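Local coordinates for protein alpha-1,2-Mannosidase (Trichoderma reesei, PDB 1HCU) that probably trims alpha-1,2-linked mannose residues from high-mannose N-glycans, as a calcium-dependent family 47 glycosyl hydrolase, at residues Gly281-Pro284 with Leu290-Leu293; Ser305-Ser310 with Gly341-Thr346; Ser337-Thr342 with Glu353-Val358; Ser367-Gln372 with Gly380-Ala385. All coordinates share one frame; numbering follows the deposited sequence.

Contact 1. Residues Gly281-Pro284 with Leu290-Leu293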
loop_
_atom_site.group_PDB
_atom_site.type_symbol
_atom_site.label_atom_id
_atom_site.label_comp_id
_atom_site.label_asym_id
_atom_site.label_seq_id
_atom_site.Cartn_x
_atom_site.Cartn_y
_atom_site.Cartn_z
ATOM N N GLY A 281 5.189 18.645 8.440
ATOM C CA GLY A 281 5.419 19.257 7.143
ATOM C C GLY A 281 6.791 19.904 7.186
ATOM O O GLY A 281 7.072 20.705 8.078
ATOM N N SER A 282 7.655 19.562 6.238
ATOM C CA SER A 282 9.003 20.117 6.225
ATOM C C SER A 282 9.386 20.613 4.828
ATOM O O SER A 282 8.991 20.017 3.812
ATOM C CB SER A 282 9.990 19.047 6.715
ATOM O OG SER A 282 11.315 19.547 6.806
ATOM N N HIS A 283 10.156 21.698 4.774
ATOM C CA HIS A 283 10.568 22.269 3.490
ATOM C C HIS A 283 12.080 22.253 3.310
ATOM O O HIS A 283 12.811 22.726 4.172
ATOM C CB HIS A 283 10.058 23.716 3.372
ATOM C CG HIS A 283 8.600 23.868 3.667
ATOM N ND1 HIS A 283 7.615 23.309 2.878
ATOM C CD2 HIS A 283 7.959 24.484 4.687
ATOM C CE1 HIS A 283 6.430 23.572 3.401
ATOM N NE2 HIS A 283 6.610 24.283 4.500
ATOM N N PRO A 284 12.570 21.692 2.189
ATOM C CA PRO A 284 14.014 21.644 1.936
ATOM C C PRO A 284 14.589 23.056 1.870
ATOM O O PRO A 284 14.020 23.936 1.225
ATOM C CB PRO A 284 14.112 20.940 0.587
ATOM C CG PRO A 284 12.928 20.034 0.596
ATOM C CD PRO A 284 11.837 20.927 1.168
ATOM N N LEU A 290 8.920 23.026 -1.949
ATOM C CA LEU A 290 8.669 21.610 -1.759
ATOM C C LEU A 290 8.264 21.299 -0.333
ATOM O O LEU A 290 8.710 21.951 0.611
ATOM C CB LEU A 290 9.923 20.810 -2.094
ATOM C CG LEU A 290 10.027 20.101 -3.442
ATOM C CD1 LEU A 290 9.355 20.866 -4.566
ATOM C CD2 LEU A 290 11.490 19.916 -3.711
ATOM N N THR A 291 7.417 20.290 -0.182
ATOM C CA THR A 291 6.981 19.882 1.134
ATOM C C THR A 291 7.053 18.367 1.290
ATOM O O THR A 291 6.407 17.634 0.542
ATOM C CB THR A 291 5.537 20.324 1.409
ATOM O OG1 THR A 291 5.455 21.757 1.369
ATOM C CG2 THR A 291 5.097 19.834 2.785
ATOM N N PHE A 292 7.839 17.910 2.266
ATOM C CA PHE A 292 7.984 16.482 2.562
ATOM C C PHE A 292 7.554 16.225 4.006
ATOM O O PHE A 292 7.398 17.158 4.793
ATOM C CB PHE A 292 9.444 16.019 2.407
ATOM C CG PHE A 292 9.988 16.161 1.012
ATOM C CD1 PHE A 292 9.349 15.551 -0.069
ATOM C CD2 PHE A 292 11.129 16.924 0.772
ATOM C CE1 PHE A 292 9.840 15.704 -1.364
ATOM C CE2 PHE A 292 11.628 17.082 -0.524
ATOM C CZ PHE A 292 10.983 16.475 -1.591
ATOM N N LEU A 293 7.373 14.955 4.356
ATOM C CA LEU A 293 6.987 14.597 5.716
ATOM C C LEU A 293 8.209 14.084 6.482
ATOM O O LEU A 293 8.890 13.147 6.036
ATOM C CB LEU A 293 5.883 13.524 5.705
ATOM C CG LEU A 293 4.528 13.932 5.098
ATOM C CD1 LEU A 293 3.462 12.854 5.350
ATOM C CD2 LEU A 293 4.090 15.243 5.717
#
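S282 and F292 face each other as an antiparallel hydrogen-bonded pair. S282 N donates a hydrogen bond to F292 O at 2.8 Å, and the bond returning from F292 N to S282 O, 2.9 Å long, is nearly straight at 168°. One residue further along, the partner of the backbone is a side chain. H283 ND1 reaches L290 O over 2.9 Å, with the oxygen lying exactly in the plane of the imidazole. The ring gets there because H283 CG stands beside the backbone N and anti to the carbonyl carbon (chi1 -51°), which lays the side chain alongside that of T291. L290 O also receives a CA-H...O contact from H283 CA, and P284 CD packs close to it. The proline ring fills the next place: its CD rests on L290 CB at 3.8 Å, while its CG meets F292 CE2 at 3.4 Å, the two side chains crossing at about a right angle. The arrangement is a beta hairpin of strands 281-282 and 292-297, part of an antiparallel sheet of the (alpha/alpha)7-barrel family 47 enzyme, and the histidine side chain bonds across the hairpin beyond the paired strands. F292 and S282 share one face of this sheet, where the phenylalanine ring meets Y339 and F355 edge-to-face. Further out, S282 OG is held by D359 and by the indole N-H of W357. T291 OG1, on the side of H283, bonds to K334 of helix 326-344, and from the same helix S338 OG accepts a hydrogen bond from T291 N.

Contact 2. Residues Ser305-Ser310 with Gly341-Thr346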
loop_
_atom_site.group_PDB
_atom_site.type_symbol
_atom_site.label_atom_id
_atom_site.label_comp_id
_atom_site.label_asym_id
_atom_site.label_seq_id
_atom_site.Cartn_x
_atom_site.Cartn_y
_atom_site.Cartn_z
ATOM N N SER A 305 12.860 10.911 4.571
ATOM C CA SER A 305 11.646 10.293 4.067
ATOM C C SER A 305 11.975 9.334 2.926
ATOM O O SER A 305 13.140 9.057 2.660
ATOM C CB SER A 305 10.672 11.381 3.610
ATOM O OG SER A 305 9.349 10.893 3.514
ATOM N N GLY A 306 10.957 8.816 2.249
ATOM C CA GLY A 306 11.226 7.884 1.170
ATOM C C GLY A 306 9.987 7.560 0.380
ATOM O O GLY A 306 8.930 8.141 0.601
ATOM N N HIS A 307 10.113 6.603 -0.529
ATOM C CA HIS A 307 9.005 6.211 -1.388
ATOM C C HIS A 307 7.764 5.696 -0.647
ATOM O O HIS A 307 6.645 5.863 -1.130
ATOM C CB HIS A 307 9.502 5.173 -2.390
ATOM C CG HIS A 307 8.679 5.096 -3.635
ATOM N ND1 HIS A 307 7.363 4.688 -3.633
ATOM C CD2 HIS A 307 8.991 5.359 -4.926
ATOM C CE1 HIS A 307 6.900 4.699 -4.870
ATOM N NE2 HIS A 307 7.867 5.101 -5.673
ATOM N N LEU A 308 7.943 5.079 0.518
ATOM C CA LEU A 308 6.786 4.565 1.265
ATOM C C LEU A 308 5.877 5.702 1.717
ATOM O O LEU A 308 4.652 5.603 1.616
ATOM C CB LEU A 308 7.230 3.748 2.494
ATOM C CG LEU A 308 7.876 2.376 2.259
ATOM C CD1 LEU A 308 8.316 1.777 3.594
ATOM C CD2 LEU A 308 6.886 1.447 1.559
ATOM N N ALA A 309 6.476 6.785 2.204
ATOM C CA ALA A 309 5.693 7.928 2.674
ATOM C C ALA A 309 4.996 8.696 1.553
ATOM O O ALA A 309 4.144 9.541 1.823
ATOM C CB ALA A 309 6.577 8.879 3.465
ATOM N N SER A 310 5.336 8.408 0.300
ATOM C CA SER A 310 4.709 9.144 -0.788
ATOM C C SER A 310 3.230 8.799 -0.976
ATOM O O SER A 310 2.539 9.442 -1.763
ATOM C CB SER A 310 5.470 8.928 -2.101
ATOM O OG SER A 310 5.329 7.602 -2.568
ATOM N N GLY A 341 8.442 15.226 -7.391
ATOM C CA GLY A 341 9.667 15.952 -7.685
ATOM C C GLY A 341 10.910 15.104 -7.454
ATOM O O GLY A 341 11.985 15.433 -7.967
ATOM N N THR A 342 10.784 14.026 -6.676
ATOM C CA THR A 342 11.935 13.145 -6.424
ATOM C C THR A 342 12.041 12.144 -7.575
ATOM O O THR A 342 13.029 11.422 -7.709
ATOM C CB THR A 342 11.820 12.368 -5.074
ATOM O OG1 THR A 342 10.664 11.515 -5.094
ATOM C CG2 THR A 342 11.722 13.340 -3.899
ATOM N N TYR A 343 10.998 12.114 -8.400
ATOM C CA TYR A 343 10.948 11.244 -9.574
ATOM C C TYR A 343 11.542 12.027 -10.755
ATOM O O TYR A 343 12.547 11.635 -11.346
ATOM C CB TYR A 343 9.492 10.889 -9.906
ATOM C CG TYR A 343 9.008 9.529 -9.450
ATOM C CD1 TYR A 343 8.808 8.503 -10.374
ATOM C CD2 TYR A 343 8.722 9.272 -8.105
ATOM C CE1 TYR A 343 8.334 7.259 -9.980
ATOM C CE2 TYR A 343 8.247 8.026 -7.696
ATOM C CZ TYR A 343 8.056 7.022 -8.641
ATOM O OH TYR A 343 7.607 5.781 -8.257
ATOM N N THR A 344 10.894 13.150 -11.056
ATOM C CA THR A 344 11.238 14.037 -12.167
ATOM C C THR A 344 12.641 14.651 -12.136
ATOM O O THR A 344 13.147 15.078 -13.170
ATOM C CB THR A 344 10.183 15.199 -12.275
ATOM O OG1 THR A 344 10.340 15.900 -13.511
ATOM C CG2 THR A 344 10.360 16.189 -11.130
ATOM N N GLN A 345 13.285 14.682 -10.975
ATOM C CA GLN A 345 14.611 15.285 -10.918
ATOM C C GLN A 345 15.811 14.336 -10.933
ATOM O O GLN A 345 16.958 14.794 -11.001
ATOM C CB GLN A 345 14.688 16.248 -9.729
ATOM C CG GLN A 345 13.614 17.328 -9.806
ATOM C CD GLN A 345 13.752 18.396 -8.739
ATOM O OE1 GLN A 345 14.491 19.371 -8.908
ATOM N NE2 GLN A 345 13.045 18.213 -7.621
ATOM N N THR A 346 15.575 13.027 -10.886
ATOM C CA THR A 346 16.698 12.095 -10.939
ATOM C C THR A 346 17.061 11.886 -12.409
ATOM O O THR A 346 16.340 12.334 -13.304
ATOM C CB THR A 346 16.360 10.713 -10.321
ATOM O OG1 THR A 346 15.336 10.075 -11.096
ATOM C CG2 THR A 346 15.887 10.874 -8.877
#
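The end of strand 300-306 runs into a short 3-10 segment at 309-310, and residues 341-346 hold the weakly bonded last turn of helix 326-344 and the two residues after it. Even at their nearest CA atoms, H307 and T342, the two backbones stay 9.1 Å apart, and the gap is bridged by one pair of aromatic side chains. H307 and Y343 reach across at about a right angle to each other, and H307 NE2 and Y343 OH form a hydrogen bond of 2.7 Å in which either may be the donor. The angle of 166° makes it nearly straight, and the hydroxyl sits at the imidazole edge, in its plane. The rings themselves meet rim to rim, their planes at 56°, with neither over the other's face. H307 CG lies opposite the backbone N (chi1 -157°), which sends the ring out toward the tyrosine. The turn beneath it is tied by H307 O, which accepts both S310 N and S310 OG, the latter at 2.6 Å. The other imidazole nitrogen, ND1, makes a weak hydrogen bond to E393 OE2. Since E393 is a predicted active-site residue, the tyrosine-histidine-glutamate chain is consistent with a second shell, in which Y343 helps fix the histidine beside the catalytic centre of a family 47 mannosidase.

Contact 3. Residues Ser337-Thr342 with Glu353-Val358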
loop_
_atom_site.group_PDB
_atom_site.type_symbol
_atom_site.label_atom_id
_atom_site.label_comp_id
_atom_site.label_asym_id
_atom_site.label_seq_id
_atom_site.Cartn_x
_atom_site.Cartn_y
_atom_site.Cartn_z
ATOM N N SER A 337 2.591 16.274 -5.347
ATOM C CA SER A 337 3.460 17.073 -6.193
ATOM C C SER A 337 4.908 17.059 -5.724
ATOM O O SER A 337 5.831 16.882 -6.524
ATOM C CB SER A 337 2.954 18.515 -6.223
ATOM O OG SER A 337 3.847 19.349 -6.927
ATOM N N SER A 338 5.112 17.244 -4.425
ATOM C CA SER A 338 6.461 17.270 -3.883
ATOM C C SER A 338 7.189 15.951 -4.057
ATOM O O SER A 338 8.352 15.926 -4.458
ATOM C CB SER A 338 6.429 17.657 -2.405
ATOM O OG SER A 338 6.190 19.043 -2.262
ATOM N N TYR A 339 6.502 14.856 -3.755
ATOM C CA TYR A 339 7.102 13.541 -3.884
ATOM C C TYR A 339 7.341 13.173 -5.349
ATOM O O TYR A 339 8.237 12.388 -5.660
ATOM C CB TYR A 339 6.230 12.510 -3.165
ATOM C CG TYR A 339 6.503 12.472 -1.673
ATOM C CD1 TYR A 339 7.501 11.652 -1.160
ATOM C CD2 TYR A 339 5.806 13.301 -0.781
ATOM C CE1 TYR A 339 7.810 11.646 0.193
ATOM C CE2 TYR A 339 6.112 13.302 0.583
ATOM C CZ TYR A 339 7.119 12.469 1.056
ATOM O OH TYR A 339 7.448 12.452 2.393
ATOM N N PHE A 340 6.560 13.751 -6.258
ATOM C CA PHE A 340 6.793 13.466 -7.667
ATOM C C PHE A 340 8.090 14.150 -8.091
ATOM O O PHE A 340 8.758 13.707 -9.020
ATOM C CB PHE A 340 5.650 13.966 -8.544
ATOM C CG PHE A 340 5.904 13.769 -10.008
ATOM C CD1 PHE A 340 5.819 12.503 -10.579
ATOM C CD2 PHE A 340 6.296 14.839 -10.801
ATOM C CE1 PHE A 340 6.124 12.307 -11.926
ATOM C CE2 PHE A 340 6.605 14.657 -12.140
ATOM C CZ PHE A 340 6.518 13.386 -12.709
ATOM N N GLY A 341 8.442 15.226 -7.391
ATOM C CA GLY A 341 9.667 15.952 -7.685
ATOM C C GLY A 341 10.910 15.104 -7.454
ATOM O O GLY A 341 11.985 15.433 -7.967
ATOM N N THR A 342 10.784 14.026 -6.676
ATOM C CA THR A 342 11.935 13.145 -6.424
ATOM C C THR A 342 12.041 12.144 -7.575
ATOM O O THR A 342 13.029 11.422 -7.709
ATOM C CB THR A 342 11.820 12.368 -5.074
ATOM O OG1 THR A 342 10.664 11.515 -5.094
ATOM C CG2 THR A 342 11.722 13.340 -3.899
ATOM N N GLU A 353 14.394 5.322 -3.063
ATOM C CA GLU A 353 13.782 4.560 -1.978
ATOM C C GLU A 353 13.811 5.388 -0.701
ATOM O O GLU A 353 12.862 5.392 0.090
ATOM C CB GLU A 353 14.564 3.270 -1.770
ATOM C CG GLU A 353 13.706 2.043 -1.723
ATOM C CD GLU A 353 13.053 1.873 -0.394
ATOM O OE1 GLU A 353 13.706 2.231 0.602
ATOM O OE2 GLU A 353 11.915 1.376 -0.336
ATOM N N GLY A 354 14.921 6.089 -0.518
ATOM C CA GLY A 354 15.090 6.937 0.638
ATOM C C GLY A 354 15.834 8.192 0.229
ATOM O O GLY A 354 16.768 8.120 -0.571
ATOM N N PHE A 355 15.412 9.335 0.761
ATOM C CA PHE A 355 16.051 10.607 0.463
ATOM C C PHE A 355 15.980 11.515 1.684
ATOM O O PHE A 355 15.185 11.280 2.595
ATOM C CB PHE A 355 15.393 11.286 -0.754
ATOM C CG PHE A 355 13.951 11.679 -0.539
ATOM C CD1 PHE A 355 13.617 12.923 -0.012
ATOM C CD2 PHE A 355 12.925 10.792 -0.861
ATOM C CE1 PHE A 355 12.283 13.284 0.188
ATOM C CE2 PHE A 355 11.587 11.143 -0.663
ATOM C CZ PHE A 355 11.267 12.391 -0.139
ATOM N N ALA A 356 16.815 12.550 1.699
ATOM C CA ALA A 356 16.844 13.473 2.831
ATOM C C ALA A 356 17.113 14.924 2.417
ATOM O O ALA A 356 17.475 15.204 1.278
ATOM C CB ALA A 356 17.893 13.010 3.839
ATOM N N TRP A 357 16.933 15.846 3.352
ATOM C CA TRP A 357 17.148 17.251 3.050
ATOM C C TRP A 357 17.511 18.005 4.320
ATOM O O TRP A 357 17.735 17.399 5.368
ATOM C CB TRP A 357 15.879 17.838 2.418
ATOM C CG TRP A 357 14.668 17.763 3.311
ATOM C CD1 TRP A 357 14.158 18.765 4.085
ATOM C CD2 TRP A 357 13.847 16.611 3.558
ATOM N NE1 TRP A 357 13.075 18.311 4.800
ATOM C CE2 TRP A 357 12.862 16.993 4.496
ATOM C CE3 TRP A 357 13.848 15.292 3.080
ATOM C CZ2 TRP A 357 11.888 16.103 4.966
ATOM C CZ3 TRP A 357 12.874 14.403 3.553
ATOM C CH2 TRP A 357 11.913 14.815 4.483
ATOM N N VAL A 358 17.596 19.324 4.217
ATOM C CA VAL A 358 17.901 20.155 5.370
ATOM C C VAL A 358 16.622 20.929 5.676
ATOM O O VAL A 358 16.112 21.651 4.815
ATOM C CB VAL A 358 19.040 21.151 5.065
ATOM C CG1 VAL A 358 19.350 21.971 6.303
ATOM C CG2 VAL A 358 20.292 20.407 4.605
#
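F355 and T342 both set their first side-chain branch between the backbone N and the carbonyl carbon, F355 CG at chi1 64° and T342 OG1 in nearly the same position. For the threonine this leaves CG2 anti to its carbonyl carbon and directed at the phenylalanine; for F355 it raises the ring from the strand toward the helix. Helix 326-344 here packs against strand 354-356, an inner strand of the antiparallel sheet between 300-306 and 382-383, in a helix-on-sheet contact carried by three side chains. T342 CG2 stands over the middle of the F355 ring in a CH-pi contact, 3.9 Å from the centroid and only 11° off the normal. Y339 comes to a different part of the same ring: its CE1 lies at the F355 edge, near the plane, and touches CZ at 3.6 Å. The two aromatic planes are inclined at 67° and their centroids are 5.8 Å apart. The phenylalanine is thus touched by a methyl on one face and by a ring carbon at its rim. The hydroxyl of Y339 is directed elsewhere, to S305 OG and L293 N on the sheet. Just before the strand E353, a predicted proton donor, is salt-bridged to R391, and it forms with G354 a classic beta bulge opposite A385. The polar branch of T342 turns back to its own helix, where T342 OG1 donates to Y339 O at 2.6 Å, an oxygen that accepts T342 N as well.

Contact 4. Residues Ser367-Gln372 with Gly380-Ala385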
loop_
_atom_site.group_PDB
_atom_site.type_symbol
_atom_site.label_atom_id
_atom_site.label_comp_id
_atom_site.label_asym_id
_atom_site.label_seq_id
_atom_site.Cartn_x
_atom_site.Cartn_y
_atom_site.Cartn_z
ATOM N N SER A 367 23.836 17.067 5.990
ATOM C CA SER A 367 24.477 17.868 4.987
ATOM C C SER A 367 24.655 16.924 3.812
ATOM O O SER A 367 25.103 15.786 3.971
ATOM C CB SER A 367 25.830 18.365 5.492
ATOM O OG SER A 367 26.406 19.269 4.567
ATOM N N PRO A 368 24.290 17.381 2.614
ATOM C CA PRO A 368 24.410 16.569 1.403
ATOM C C PRO A 368 25.786 15.929 1.275
ATOM O O PRO A 368 26.806 16.585 1.507
ATOM C CB PRO A 368 24.177 17.582 0.285
ATOM C CG PRO A 368 23.286 18.583 0.913
ATOM C CD PRO A 368 23.853 18.750 2.293
ATOM N N PRO A 369 25.837 14.633 0.927
ATOM C CA PRO A 369 27.154 14.013 0.780
ATOM C C PRO A 369 27.851 14.767 -0.358
ATOM O O PRO A 369 27.201 15.206 -1.310
ATOM C CB PRO A 369 26.824 12.555 0.439
ATOM C CG PRO A 369 25.438 12.624 -0.124
ATOM C CD PRO A 369 24.767 13.644 0.754
ATOM N N SER A 370 29.163 14.939 -0.245
ATOM C CA SER A 370 29.931 15.678 -1.238
ATOM C C SER A 370 29.545 15.438 -2.702
ATOM O O SER A 370 29.465 16.381 -3.487
ATOM C CB SER A 370 31.415 15.390 -1.038
ATOM O OG SER A 370 31.635 13.991 -0.994
ATOM N N SER A 371 29.298 14.189 -3.076
ATOM C CA SER A 371 28.946 13.879 -4.461
ATOM C C SER A 371 27.592 14.451 -4.898
ATOM O O SER A 371 27.365 14.690 -6.085
ATOM C CB SER A 371 28.939 12.361 -4.683
ATOM O OG SER A 371 27.835 11.758 -4.028
ATOM N N GLN A 372 26.693 14.663 -3.943
ATOM C CA GLN A 372 25.364 15.179 -4.257
ATOM C C GLN A 372 25.187 16.630 -3.840
ATOM O O GLN A 372 24.067 17.114 -3.742
ATOM C CB GLN A 372 24.297 14.321 -3.572
ATOM C CG GLN A 372 24.319 12.856 -3.997
ATOM C CD GLN A 372 23.119 12.079 -3.486
ATOM O OE1 GLN A 372 21.970 12.402 -3.813
ATOM N NE2 GLN A 372 23.375 11.049 -2.679
ATOM N N GLY A 380 16.595 19.881 -4.238
ATOM C CA GLY A 380 15.905 20.025 -2.972
ATOM C C GLY A 380 15.961 18.792 -2.086
ATOM O O GLY A 380 15.260 18.722 -1.078
ATOM N N PHE A 381 16.789 17.816 -2.450
ATOM C CA PHE A 381 16.927 16.598 -1.651
ATOM C C PHE A 381 18.132 15.803 -2.134
ATOM O O PHE A 381 18.653 16.056 -3.218
ATOM C CB PHE A 381 15.653 15.739 -1.784
ATOM C CG PHE A 381 15.491 15.075 -3.143
ATOM C CD1 PHE A 381 15.994 13.796 -3.376
ATOM C CD2 PHE A 381 14.853 15.739 -4.189
ATOM C CE1 PHE A 381 15.862 13.181 -4.636
ATOM C CE2 PHE A 381 14.716 15.144 -5.446
ATOM C CZ PHE A 381 15.222 13.860 -5.673
ATOM N N TRP A 382 18.607 14.871 -1.320
ATOM C CA TRP A 382 19.690 14.007 -1.762
ATOM C C TRP A 382 19.257 12.576 -1.479
ATOM O O TRP A 382 18.401 12.330 -0.626
ATOM C CB TRP A 382 21.022 14.357 -1.088
ATOM C CG TRP A 382 21.102 14.153 0.366
ATOM C CD1 TRP A 382 21.432 13.001 1.018
ATOM C CD2 TRP A 382 20.923 15.151 1.372
ATOM N NE1 TRP A 382 21.480 13.221 2.372
ATOM C CE2 TRP A 382 21.172 14.531 2.621
ATOM C CE3 TRP A 382 20.581 16.511 1.342
ATOM C CZ2 TRP A 382 21.090 15.224 3.832
ATOM C CZ3 TRP A 382 20.499 17.204 2.543
ATOM C CH2 TRP A 382 20.754 16.557 3.775
ATOM N N VAL A 383 19.827 11.636 -2.219
ATOM C CA VAL A 383 19.470 10.230 -2.087
ATOM C C VAL A 383 20.257 9.502 -1.019
ATOM O O VAL A 383 21.474 9.639 -0.935
ATOM C CB VAL A 383 19.684 9.484 -3.419
ATOM C CG1 VAL A 383 19.128 8.069 -3.323
ATOM C CG2 VAL A 383 19.031 10.254 -4.553
ATOM N N THR A 384 19.546 8.713 -0.219
ATOM C CA THR A 384 20.155 7.923 0.843
ATOM C C THR A 384 20.006 6.432 0.510
ATOM O O THR A 384 20.805 5.604 0.944
ATOM C CB THR A 384 19.491 8.211 2.216
ATOM O OG1 THR A 384 18.084 7.976 2.125
ATOM C CG2 THR A 384 19.726 9.663 2.644
ATOM N N ALA A 385 18.973 6.106 -0.266
ATOM C CA ALA A 385 18.697 4.731 -0.683
ATOM C C ALA A 385 18.282 4.847 -2.142
ATOM O O ALA A 385 17.125 5.135 -2.447
ATOM C CB ALA A 385 17.571 4.140 0.146
#
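W382 lays one face of its indole against the chain at S367-P369, and the two prolines divide that face between them. P368 CA stands over the six-membered ring, 3.8 Å from its centroid and 14° off the normal, while P369 CD lies over the five-membered ring, 3.6 Å from that centroid. Both are CH-pi contacts. P368 adds a closer touch with its ring, P368 CG to W382 CE3 at 3.4 Å, its side chain crossing that of the tryptophan at about a right angle; the backbone of S367 continues along the same face toward the rim. With W382 CG placed between the backbone N and the carbonyl carbon (chi1 65°), the indole rises from the strand to meet this chain. Q372 works beside it in another manner, by polar pairing. Its extended side chain brings the O/N edge of the amide to the N-H and C=O of V383: V383 N donates to Q372 OE1 at 2.8 Å and 169°, and Q372 NE2 returns a bond to V383 O at 2.9 Å. In the second bond Q372 NE2 approaches a lone pair of V383 O, in the carbonyl plane, and the two bonds together fix the rotation of the amide. Y376 meets W382 edge-to-face from the intervening helix 373-379. Q372 occupies the N-cap position of that helix and G380, with positive phi, follows its end, so the contact closes a loop-helix-strand unit whose strand 382-383 pairs with 354-356 at the margin of the antiparallel sheet.

How the contacts relate
All four contacts reach one antiparallel sheet; contacts 2 and 3 also use helix 326-344. These two are nearly superposed, their centres about 4 Å apart, and share G341 and T342; S305 O and F355 N join them at 3.0 Å. Contact 1 reaches contact 3 through F292 CB and W357 CH2, 3.4 Å apart, and contact 4 joins contact 3 through A356 N and W382 O at 2.8 Å. F381 packs on T342, linking contacts 2 and 4. Contact 3 holds E353, a predicted proton donor; in contact 2 the H307 side chain is, between nearest atoms, about 3 Å from the E393 side chain, about 5 Å from that of E353 and about 9 Å from the calcium ion.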